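Local coordinates for protein rubber oxygenase (Streptomyces sp., PDB 5O1L) that cleaves the double bonds of poly(cis-1,4-isoprene) rubber by adding dioxygen, using one non-covalently bound b-type heme, at residues T190-L204 and E392-V403. Sequence-based numbering, arbitrary orientation.
Sequences TAVKTRMVHAAVRHL and EGRRIAIDIPDV. With HEM (protoporphyrin IX containing Fe), chain C.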
ATOM      1  N   THR A 190      12.189   3.345   5.222  1.00 13.30           N
ATOM      2  CA  THR A 190      11.449   2.874   4.064  1.00 14.52           C
ATOM      3  C   THR A 190      10.660   4.003   3.464  1.00 14.35           C
ATOM      4  O   THR A 190      10.604   4.156   2.267  1.00 13.57           O
ATOM      5  CB  THR A 190      10.500   1.753   4.507  1.00 16.03           C
ATOM      6  OG1 THR A 190      11.359   0.672   4.878  1.00 18.09           O
ATOM      7  CG2 THR A 190       9.542   1.344   3.377  1.00 17.05           C
ATOM      8  N   ALA A 191       9.998   4.815   4.310  1.00 13.41           N
ATOM      9  CA  ALA A 191       9.225   5.928   3.775  1.00 13.88           C
ATOM     10  C   ALA A 191      10.055   6.946   3.029  1.00 13.84           C
ATOM     11  O   ALA A 191       9.664   7.436   1.944  1.00 14.45           O
ATOM     12  CB  ALA A 191       8.457   6.633   4.875  1.00 13.20           C
ATOM     13  N   VAL A 192      11.192   7.329   3.572  1.00 14.24           N
ATOM     14  CA  VAL A 192      12.046   8.303   2.958  1.00 14.49           C
ATOM     15  C   VAL A 192      12.630   7.728   1.614  1.00 14.04           C
ATOM     16  O   VAL A 192      12.607   8.410   0.589  1.00 14.14           O
ATOM     17  CB  VAL A 192      13.154   8.769   3.876  1.00 15.53           C
ATOM     18  CG1 VAL A 192      14.180   9.591   3.108  1.00 16.88           C
ATOM     19  CG2 VAL A 192      12.613   9.537   5.046  1.00 16.66           C
ATOM     20  N   LYS A 193      13.070   6.479   1.650  1.00 14.05           N
ATOM     21  CA  LYS A 193      13.548   5.876   0.412  1.00 14.64           C
ATOM     22  C   LYS A 193      12.445   5.785  -0.619  1.00 15.52           C
ATOM     23  O   LYS A 193      12.702   6.006  -1.796  1.00 15.98           O
ATOM     24  CB  LYS A 193      14.132   4.500   0.732  1.00 15.15           C
ATOM     25  CG  LYS A 193      15.472   4.576   1.499  1.00 16.33           C
ATOM     26  CD  LYS A 193      16.082   3.211   1.703  1.00 16.90           C
ATOM     27  CE  LYS A 193      17.379   3.325   2.468  1.00 17.84           C
ATOM     28  NZ  LYS A 193      18.023   2.006   2.646  1.00 18.22           N
ATOM     29  N   THR A 194      11.195   5.432  -0.217  1.00 14.17           N
ATOM     30  CA  THR A 194      10.081   5.381  -1.141  1.00 15.01           C
ATOM     31  C   THR A 194       9.803   6.716  -1.742  1.00 15.24           C
ATOM     32  O   THR A 194       9.537   6.841  -2.944  1.00 15.11           O
ATOM     33  CB  THR A 194       8.846   4.781  -0.443  1.00 14.86           C
ATOM     34  OG1 THR A 194       9.140   3.457   0.069  1.00 15.82           O
ATOM     35  CG2 THR A 194       7.626   4.811  -1.399  1.00 16.59           C
ATOM     36  N   ARG A 195       9.793   7.762  -0.894  1.00 15.00           N
ATOM     37  CA  ARG A 195       9.597   9.107  -1.402  1.00 16.50           C
ATOM     38  C   ARG A 195      10.608   9.456  -2.490  1.00 16.30           C
ATOM     39  O   ARG A 195      10.290  10.059  -3.519  1.00 17.20           O
ATOM     40  CB  ARG A 195       9.631  10.048  -0.219  1.00 18.10           C
ATOM     41  CG  ARG A 195       9.309  11.446  -0.465  1.00 18.60           C
ATOM     42  CD  ARG A 195       9.080  12.181   0.812  1.00 16.68           C
ATOM     43  NE  ARG A 195       8.892  13.511   0.412  1.00 15.88           N
ATOM     44  CZ  ARG A 195       8.955  14.570   1.174  1.00 16.19           C
ATOM     45  NH1 ARG A 195       9.256  14.435   2.416  1.00 17.12           N
ATOM     46  NH2 ARG A 195       8.782  15.773   0.647  1.00 17.19           N
ATOM     47  N   MET A 196      11.845   9.027  -2.283  1.00 16.49           N
ATOM     48  CA  MET A 196      12.913   9.277  -3.253  0.50 16.83           C
ATOM     49  C   MET A 196      12.721   8.421  -4.533  1.00 16.45           C
ATOM     50  O   MET A 196      12.885   8.964  -5.654  1.00 17.97           O
ATOM     51  CB  MET A 196      14.290   8.966  -2.656  0.50 17.53           C
ATOM     52  CG  MET A 196      14.699   9.848  -1.504  0.50 18.45           C
ATOM     53  SD  MET A 196      16.171   9.221  -0.608  0.50 20.96           S
ATOM     54  CE  MET A 196      17.272   8.974  -1.966  0.50 20.21           C
ATOM     55  N   VAL A 197      12.336   7.156  -4.391  1.00 15.56           N
ATOM     56  CA  VAL A 197      12.008   6.312  -5.537  1.00 15.82           C
ATOM     57  C   VAL A 197      10.907   6.985  -6.358  1.00 16.62           C
ATOM     58  O   VAL A 197      10.994   7.132  -7.589  1.00 16.74           O
ATOM     59  CB  VAL A 197      11.622   4.884  -5.178  1.00 16.93           C
ATOM     60  CG1 VAL A 197      11.107   4.144  -6.399  1.00 17.48           C
ATOM     61  CG2 VAL A 197      12.799   4.191  -4.566  1.00 17.17           C
ATOM     62  N   HIS A 198       9.788   7.392  -5.710  1.00 15.08           N
ATOM     63  CA  HIS A 198       8.718   7.981  -6.445  1.00 15.17           C
ATOM     64  C   HIS A 198       9.215   9.245  -7.172  1.00 15.84           C
ATOM     65  O   HIS A 198       8.785   9.465  -8.291  1.00 16.61           O
ATOM     66  CB  HIS A 198       7.554   8.295  -5.475  1.00 15.07           C
ATOM     67  CG  HIS A 198       6.764   7.099  -5.039  1.00 14.78           C
ATOM     68  ND1 HIS A 198       5.934   7.163  -3.938  1.00 14.03           N
ATOM     69  CD2 HIS A 198       6.606   5.858  -5.586  1.00 13.61           C
ATOM     70  CE1 HIS A 198       5.332   5.981  -3.834  1.00 13.34           C
ATOM     71  NE2 HIS A 198       5.719   5.159  -4.788  1.00 13.92           N
ATOM     72  N   ALA A 199      10.011  10.072  -6.528  1.00 15.79           N
ATOM     73  CA  ALA A 199      10.526  11.264  -7.139  1.00 16.47           C
ATOM     74  C   ALA A 199      11.394  10.937  -8.379  1.00 18.32           C
ATOM     75  O   ALA A 199      11.298  11.621  -9.413  1.00 19.62           O
ATOM     76  CB  ALA A 199      11.264  12.072  -6.107  1.00 16.49           C
ATOM     77  N   ALA A 200      12.181   9.899  -8.290  1.00 17.46           N
ATOM     78  CA  ALA A 200      12.953   9.433  -9.436  1.00 18.35           C
ATOM     79  C   ALA A 200      12.044   9.017 -10.567  1.00 18.99           C
ATOM     80  O   ALA A 200      12.293   9.397 -11.712  1.00 19.93           O
ATOM     81  CB  ALA A 200      13.822   8.267  -9.040  1.00 19.17           C
ATOM     82  N   VAL A 201      10.997   8.253 -10.268  1.00 18.05           N
ATOM     83  CA  VAL A 201      10.019   7.838 -11.262  1.00 18.46           C
ATOM     84  C   VAL A 201       9.384   8.992 -11.986  1.00 19.13           C
ATOM     85  O   VAL A 201       9.104   8.901 -13.184  1.00 19.59           O
ATOM     86  CB  VAL A 201       8.981   6.888 -10.636  1.00 19.66           C
ATOM     87  CG1 VAL A 201       7.835   6.559 -11.589  1.00 20.18           C
ATOM     88  CG2 VAL A 201       9.711   5.596 -10.212  1.00 20.35           C
ATOM     89  N   ARG A 202       9.126  10.072 -11.271  1.00 18.51           N
ATOM     90  CA  ARG A 202       8.494  11.253 -11.871  1.00 18.72           C
ATOM     91  C   ARG A 202       9.424  11.880 -12.908  1.00 20.73           C
ATOM     92  O   ARG A 202       8.964  12.488 -13.865  1.00 22.66           O
ATOM     93  CB  ARG A 202       8.104  12.256 -10.812  1.00 18.19           C
ATOM     94  CG  ARG A 202       7.002  11.773  -9.899  1.00 17.67           C
ATOM     95  CD  ARG A 202       6.433  12.923  -9.093  1.00 18.12           C
ATOM     96  NE  ARG A 202       5.569  12.393  -8.039  1.00 17.81           N
ATOM     97  CZ  ARG A 202       6.007  12.140  -6.823  1.00 16.92           C
ATOM     98  NH1 ARG A 202       7.235  12.422  -6.370  1.00 16.52           N
ATOM     99  NH2 ARG A 202       5.154  11.484  -5.984  1.00 17.54           N
ATOM    100  N   HIS A 203      10.729  11.767 -12.688  1.00 21.38           N
ATOM    101  CA  HIS A 203      11.695  12.245 -13.678  1.00 23.46           C
ATOM    102  C   HIS A 203      11.840  11.254 -14.844  1.00 24.44           C
ATOM    103  O   HIS A 203      12.001  11.666 -16.013  1.00 23.72           O
ATOM    104  CB  HIS A 203      13.001  12.486 -12.967  1.00 24.68           C
ATOM    105  CG  HIS A 203      14.053  13.149 -13.812  1.00 27.26           C
ATOM    106  ND1 HIS A 203      15.263  12.559 -14.088  1.00 32.06           N
ATOM    107  CD2 HIS A 203      14.058  14.352 -14.435  1.00 29.49           C
ATOM    108  CE1 HIS A 203      15.972  13.364 -14.861  1.00 29.58           C
ATOM    109  NE2 HIS A 203      15.256  14.444 -15.113  1.00 31.38           N
ATOM    110  N   LEU A 204      11.742   9.962 -14.589  1.00 23.47           N
ATOM    111  CA  LEU A 204      12.017   8.911 -15.567  1.00 24.02           C
ATOM    112  C   LEU A 204      10.860   8.562 -16.462  1.00 25.94           C
ATOM    113  O   LEU A 204      11.031   8.469 -17.688  1.00 25.84           O
ATOM    114  CB  LEU A 204      12.522   7.634 -14.879  1.00 24.08           C
ATOM    115  CG  LEU A 204      13.864   7.915 -14.215  1.00 25.64           C
ATOM    116  CD1 LEU A 204      14.250   6.772 -13.305  1.00 26.09           C
ATOM    117  CD2 LEU A 204      14.961   8.138 -15.255  1.00 26.00           C
ATOM    118  N   GLU A 392      10.004 -12.412   3.302  1.00 69.55           N
ATOM    119  CA  GLU A 392      10.626 -11.936   2.072  1.00 75.74           C
ATOM    120  C   GLU A 392      11.042 -10.470   2.066  1.00 79.92           C
ATOM    121  O   GLU A 392      12.159 -10.156   1.679  1.00 83.76           O
ATOM    122  CB  GLU A 392       9.728 -12.233   0.855  1.00 78.73           C
ATOM    123  CG  GLU A 392      10.284 -11.832  -0.523  1.00 83.89           C
ATOM    124  CD  GLU A 392      11.787 -12.094  -0.720  1.00 86.55           C
ATOM    125  OE1 GLU A 392      12.284 -13.171  -0.332  1.00 92.65           O
ATOM    126  OE2 GLU A 392      12.492 -11.212  -1.263  1.00 87.82           O
ATOM    127  N   GLY A 393      10.187  -9.594   2.566  1.00 80.63           N
ATOM    128  CA  GLY A 393      10.522  -8.183   2.672  1.00 81.40           C
ATOM    129  C   GLY A 393      11.548  -7.796   3.720  1.00 81.37           C
ATOM    130  O   GLY A 393      12.171  -6.749   3.591  1.00 85.39           O
ATOM    131  N   ARG A 394      11.720  -8.628   4.749  1.00 80.90           N
ATOM    132  CA  ARG A 394      12.856  -8.494   5.680  1.00 79.13           C
ATOM    133  C   ARG A 394      14.195  -8.333   4.939  1.00 75.60           C
ATOM    134  O   ARG A 394      14.649  -9.237   4.202  1.00 70.97           O
ATOM    135  CB  ARG A 394      12.987  -9.716   6.635  1.00 82.87           C
ATOM    136  CG  ARG A 394      12.111  -9.735   7.886  1.00 85.30           C
ATOM    137  CD  ARG A 394      12.614  -8.841   9.023  1.00 87.81           C
ATOM    138  NE  ARG A 394      11.778  -9.018  10.218  1.00 87.74           N
ATOM    139  CZ  ARG A 394      11.532  -8.093  11.150  1.00 82.39           C
ATOM    140  NH1 ARG A 394      12.052  -6.866  11.072  1.00 81.22           N
ATOM    141  NH2 ARG A 394      10.747  -8.398  12.189  1.00 78.09           N
ATOM    142  N   ARG A 395      14.848  -7.183   5.157  1.00 69.53           N
ATOM    143  CA  ARG A 395      16.232  -6.893   4.690  1.00 66.57           C
ATOM    144  C   ARG A 395      16.467  -6.499   3.186  1.00 63.30           C
ATOM    145  O   ARG A 395      17.619  -6.325   2.785  1.00 65.77           O
ATOM    146  CB  ARG A 395      17.257  -7.981   5.186  1.00 68.53           C
ATOM    147  CG  ARG A 395      17.502  -7.988   6.715  1.00 70.79           C
ATOM    148  CD  ARG A 395      18.582  -8.972   7.227  1.00 71.09           C
ATOM    149  NE  ARG A 395      18.587  -9.054   8.709  1.00 70.82           N
ATOM    150  CZ  ARG A 395      18.633 -10.164   9.469  1.00 71.19           C
ATOM    151  NH1 ARG A 395      18.591 -10.021  10.791  1.00 68.40           N
ATOM    152  NH2 ARG A 395      18.734 -11.402   8.960  1.00 70.07           N
ATOM    153  N   ILE A 396      15.401  -6.335   2.380  1.00 57.59           N
ATOM    154  CA  ILE A 396      15.540  -6.012   0.955  1.00 55.43           C
ATOM    155  C   ILE A 396      15.775  -4.504   0.881  1.00 47.57           C
ATOM    156  O   ILE A 396      15.082  -3.793   1.566  1.00 50.97           O
ATOM    157  CB  ILE A 396      14.297  -6.463   0.143  1.00 56.81           C
ATOM    158  CG1 ILE A 396      14.439  -7.948  -0.252  1.00 59.56           C
ATOM    159  CG2 ILE A 396      14.134  -5.643  -1.135  1.00 58.01           C
ATOM    160  CD1 ILE A 396      14.825  -8.914   0.860  1.00 62.43           C
ATOM    161  N   ALA A 397      16.768  -4.027   0.122  1.00 42.36           N
ATOM    162  CA  ALA A 397      17.106  -2.584   0.139  1.00 37.37           C
ATOM    163  C   ALA A 397      16.312  -1.954  -0.964  1.00 32.66           C
ATOM    164  O   ALA A 397      16.055  -2.582  -1.969  1.00 33.94           O
ATOM    165  CB  ALA A 397      18.580  -2.357  -0.060  1.00 38.69           C
ATOM    166  N   ILE A 398      15.890  -0.721  -0.753  1.00 26.60           N
ATOM    167  CA  ILE A 398      15.146   0.017  -1.764  1.00 24.39           C
ATOM    168  C   ILE A 398      16.138   0.893  -2.483  1.00 25.39           C
ATOM    169  O   ILE A 398      16.751   1.794  -1.878  1.00 26.09           O
ATOM    170  CB  ILE A 398      14.044   0.848  -1.100  1.00 22.83           C
ATOM    171  CG1 ILE A 398      13.042  -0.053  -0.427  1.00 22.13           C
ATOM    172  CG2 ILE A 398      13.387   1.806  -2.093  1.00 23.96           C
ATOM    173  CD1 ILE A 398      11.984   0.722   0.364  1.00 23.92           C
ATOM    174  N   ASP A 399      16.287   0.642  -3.778  1.00 24.04           N
ATOM    175  CA  ASP A 399      17.248   1.406  -4.606  1.00 25.18           C
ATOM    176  C   ASP A 399      16.533   2.430  -5.453  1.00 23.64           C
ATOM    177  O   ASP A 399      15.451   2.175  -5.941  1.00 21.83           O
ATOM    178  CB  ASP A 399      17.983   0.474  -5.548  1.00 28.89           C
ATOM    179  CG  ASP A 399      19.051  -0.404  -4.826  1.00 34.13           C
ATOM    180  OD1 ASP A 399      19.671  -0.023  -3.764  1.00 36.58           O
ATOM    181  OD2 ASP A 399      19.313  -1.490  -5.375  1.00 38.68           O
ATOM    182  N   ILE A 400      17.171   3.533  -5.689  1.00 21.02           N
ATOM    183  CA  ILE A 400      16.695   4.561  -6.600  1.00 23.13           C
ATOM    184  C   ILE A 400      16.892   4.043  -8.000  1.00 24.81           C
ATOM    185  O   ILE A 400      17.971   3.542  -8.309  1.00 25.07           O
ATOM    186  CB  ILE A 400      17.466   5.875  -6.428  1.00 25.16           C
ATOM    187  CG1 ILE A 400      17.342   6.395  -5.010  1.00 28.13           C
ATOM    188  CG2 ILE A 400      17.014   6.941  -7.455  1.00 26.12           C
ATOM    189  CD1 ILE A 400      18.197   7.587  -4.724  1.00 30.49           C
ATOM    190  N   PRO A 401      15.889   4.124  -8.876  1.00 24.59           N
ATOM    191  CA  PRO A 401      16.116   3.726 -10.275  1.00 28.38           C
ATOM    192  C   PRO A 401      16.912   4.799 -11.025  1.00 30.79           C
ATOM    193  O   PRO A 401      16.936   5.961 -10.654  1.00 31.55           O
ATOM    194  CB  PRO A 401      14.716   3.686 -10.868  1.00 27.15           C
ATOM    195  CG  PRO A 401      13.894   4.565  -9.968  1.00 26.66           C
ATOM    196  CD  PRO A 401      14.466   4.470  -8.585  1.00 24.19           C
ATOM    197  N   ASP A 402      17.482   4.447 -12.162  1.00 37.07           N
ATOM    198  CA  ASP A 402      18.174   5.441 -12.982  1.00 41.24           C
ATOM    199  C   ASP A 402      17.738   5.297 -14.464  1.00 44.01           C
ATOM    200  O   ASP A 402      16.716   4.634 -14.765  1.00 40.55           O
ATOM    201  CB  ASP A 402      19.669   5.144 -12.764  1.00 44.42           C
ATOM    202  CG  ASP A 402      20.587   6.300 -13.145  1.00 47.72           C
ATOM    203  OD1 ASP A 402      20.099   7.364 -13.580  1.00 45.49           O
ATOM    204  OD2 ASP A 402      21.824   6.091 -13.017  1.00 51.87           O
ATOM    205  N   VAL A 403      18.472   5.906 -15.395  1.00 49.25           N
ATOM    206  CA  VAL A 403      18.397   5.605 -16.864  1.00 53.66           C
ATOM    207  C   VAL A 403      17.200   6.250 -17.532  1.00 55.92           C
ATOM    208  O   VAL A 403      17.368   7.095 -18.411  1.00 60.81           O
ATOM    209  CB  VAL A 403      18.521   4.089 -17.268  1.00 52.54           C
ATOM    210  CG1 VAL A 403      19.627   3.395 -16.484  1.00 53.71           C
ATOM    211  CG2 VAL A 403      17.200   3.309 -17.214  1.00 53.36           C
TER
HETATM  212  CHA HEM C 501       8.023   2.215  -5.823  1.00 16.04           C
HETATM  213  CHB HEM C 501       5.206   2.222  -2.000  1.00 14.94           C
HETATM  214  CHC HEM C 501       1.960   4.796  -4.399  1.00 13.35           C
HETATM  215  CHD HEM C 501       4.340   3.872  -8.433  1.00 15.40           C
HETATM  216  C1A HEM C 501       7.513   2.076  -4.581  1.00 16.08           C
HETATM  217  C2A HEM C 501       8.255   1.421  -3.528  1.00 17.71           C
HETATM  218  C3A HEM C 501       7.442   1.386  -2.463  1.00 16.35           C
HETATM  219  C4A HEM C 501       6.257   2.036  -2.791  1.00 15.25           C
HETATM  220  CMA HEM C 501       7.806   0.747  -1.145  1.00 16.09           C
HETATM  221  CAA HEM C 501       9.686   0.835  -3.587  1.00 20.46           C
HETATM  222  CBA HEM C 501       9.643  -0.587  -4.179  1.00 24.17           C
HETATM  223  CGA HEM C 501      10.898  -1.304  -3.837  1.00 30.25           C
HETATM  224  O1A HEM C 501      11.851  -0.989  -4.559  1.00 35.26           O
HETATM  225  O2A HEM C 501      10.916  -2.138  -2.850  1.00 36.20           O
HETATM  226  C1B HEM C 501       4.076   2.969  -2.315  1.00 13.70           C
HETATM  227  C2B HEM C 501       3.037   3.212  -1.373  1.00 14.16           C
HETATM  228  C3B HEM C 501       2.120   3.946  -1.984  1.00 13.75           C
HETATM  229  C4B HEM C 501       2.564   4.145  -3.355  1.00 13.26           C
HETATM  230  CMB HEM C 501       2.979   2.753   0.069  1.00 14.69           C
HETATM  231  CAB HEM C 501       0.894   4.592  -1.585  1.00 13.64           C
HETATM  232  CBB HEM C 501       0.299   4.581  -0.285  1.00 14.65           C
HETATM  233  C1C HEM C 501       2.321   4.781  -5.738  1.00 13.37           C
HETATM  234  C2C HEM C 501       1.430   5.243  -6.787  1.00 14.28           C
HETATM  235  C3C HEM C 501       2.145   4.988  -7.911  1.00 14.91           C
HETATM  236  C4C HEM C 501       3.370   4.320  -7.508  1.00 14.96           C
HETATM  237  CMC HEM C 501       0.117   5.949  -6.612  1.00 14.22           C
HETATM  238  CAC HEM C 501       1.738   5.240  -9.302  1.00 15.76           C
HETATM  239  CBC HEM C 501       0.655   5.952  -9.808  1.00 16.94           C
HETATM  240  C1D HEM C 501       5.543   3.330  -8.060  1.00 15.96           C
HETATM  241  C2D HEM C 501       6.623   3.001  -9.011  1.00 17.14           C
HETATM  242  C3D HEM C 501       7.651   2.540  -8.309  1.00 17.72           C
HETATM  243  C4D HEM C 501       7.242   2.614  -6.905  1.00 16.19           C
HETATM  244  CMD HEM C 501       6.451   3.116 -10.480  1.00 17.72           C
HETATM  245  CAD HEM C 501       9.005   2.025  -8.856  1.00 20.23           C
HETATM  246  CBD HEM C 501       8.820   0.552  -9.200  1.00 24.68           C
HETATM  247  CGD HEM C 501      10.122   0.031  -9.818  1.00 30.05           C
HETATM  248  O1D HEM C 501      10.713  -0.885  -9.202  1.00 32.66           O
HETATM  249  O2D HEM C 501      10.613   0.476 -10.892  1.00 35.46           O
HETATM  250  NA  HEM C 501       6.305   2.477  -4.107  1.00 15.41           N
HETATM  251  NB  HEM C 501       3.712   3.528  -3.476  1.00 14.02           N
HETATM  252  NC  HEM C 501       3.479   4.194  -6.166  1.00 13.96           N
HETATM  253  ND  HEM C 501       5.995   3.154  -6.794  1.00 14.92           N
HETATM  254 FE   HEM C 501       4.887   3.367  -5.149  1.00 15.01          FE
HETATM  255  O   HOH W   1      18.640   1.102   0.210  1.00 32.40           O
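V197 and I400 bring their CA atoms to 5.1 Å where the extended tail 397-402, after a type II turn from G393 to I396, runs along helix 190-204 in the same direction. I398 points toward the helix and meets four of its residues. Its CG2 packs tightly on V197 CG2 at 3.5 Å, the two side chains crossing at about a right angle. Its CD1 touches T190 CG2 and T194 OG1, and its CG1 lies near a heme propionate. V197 is shared in the same way: with CG1 anti to the backbone N (chi1 172°), that methyl sits between the heme edge and P401 CD, while CG2 faces the tail. A200 CB touches both I400 CG2 and P401 CG. L204 ends the row, with CD1 3.6 Å from D402 O. K193 NZ is held by the carbonyls of L79 and W82, and a water links it to I398 O.

H198 NE2 binds the heme iron at 2.0 Å. T194 CG2 sits 3.5 Å above the plane of the H198 ring, toward its rim, and packs on the porphyrin, 3.4 Å from HEM C4A. T194 OG1 donates to T190 O at 2.7 Å. A glycine in place of T194 would probably strip this packing from imidazole and porphyrin and give the ring more freedom to turn.

Direct contacts between helix and tail are van der Waals, largely apolar side chains against each other and against backbone carbonyls; P401 O is buried without a partner. The tail thus packs beside the helix carrying the axial heme ligand, and I398 joins V197 in lining the heme pocket.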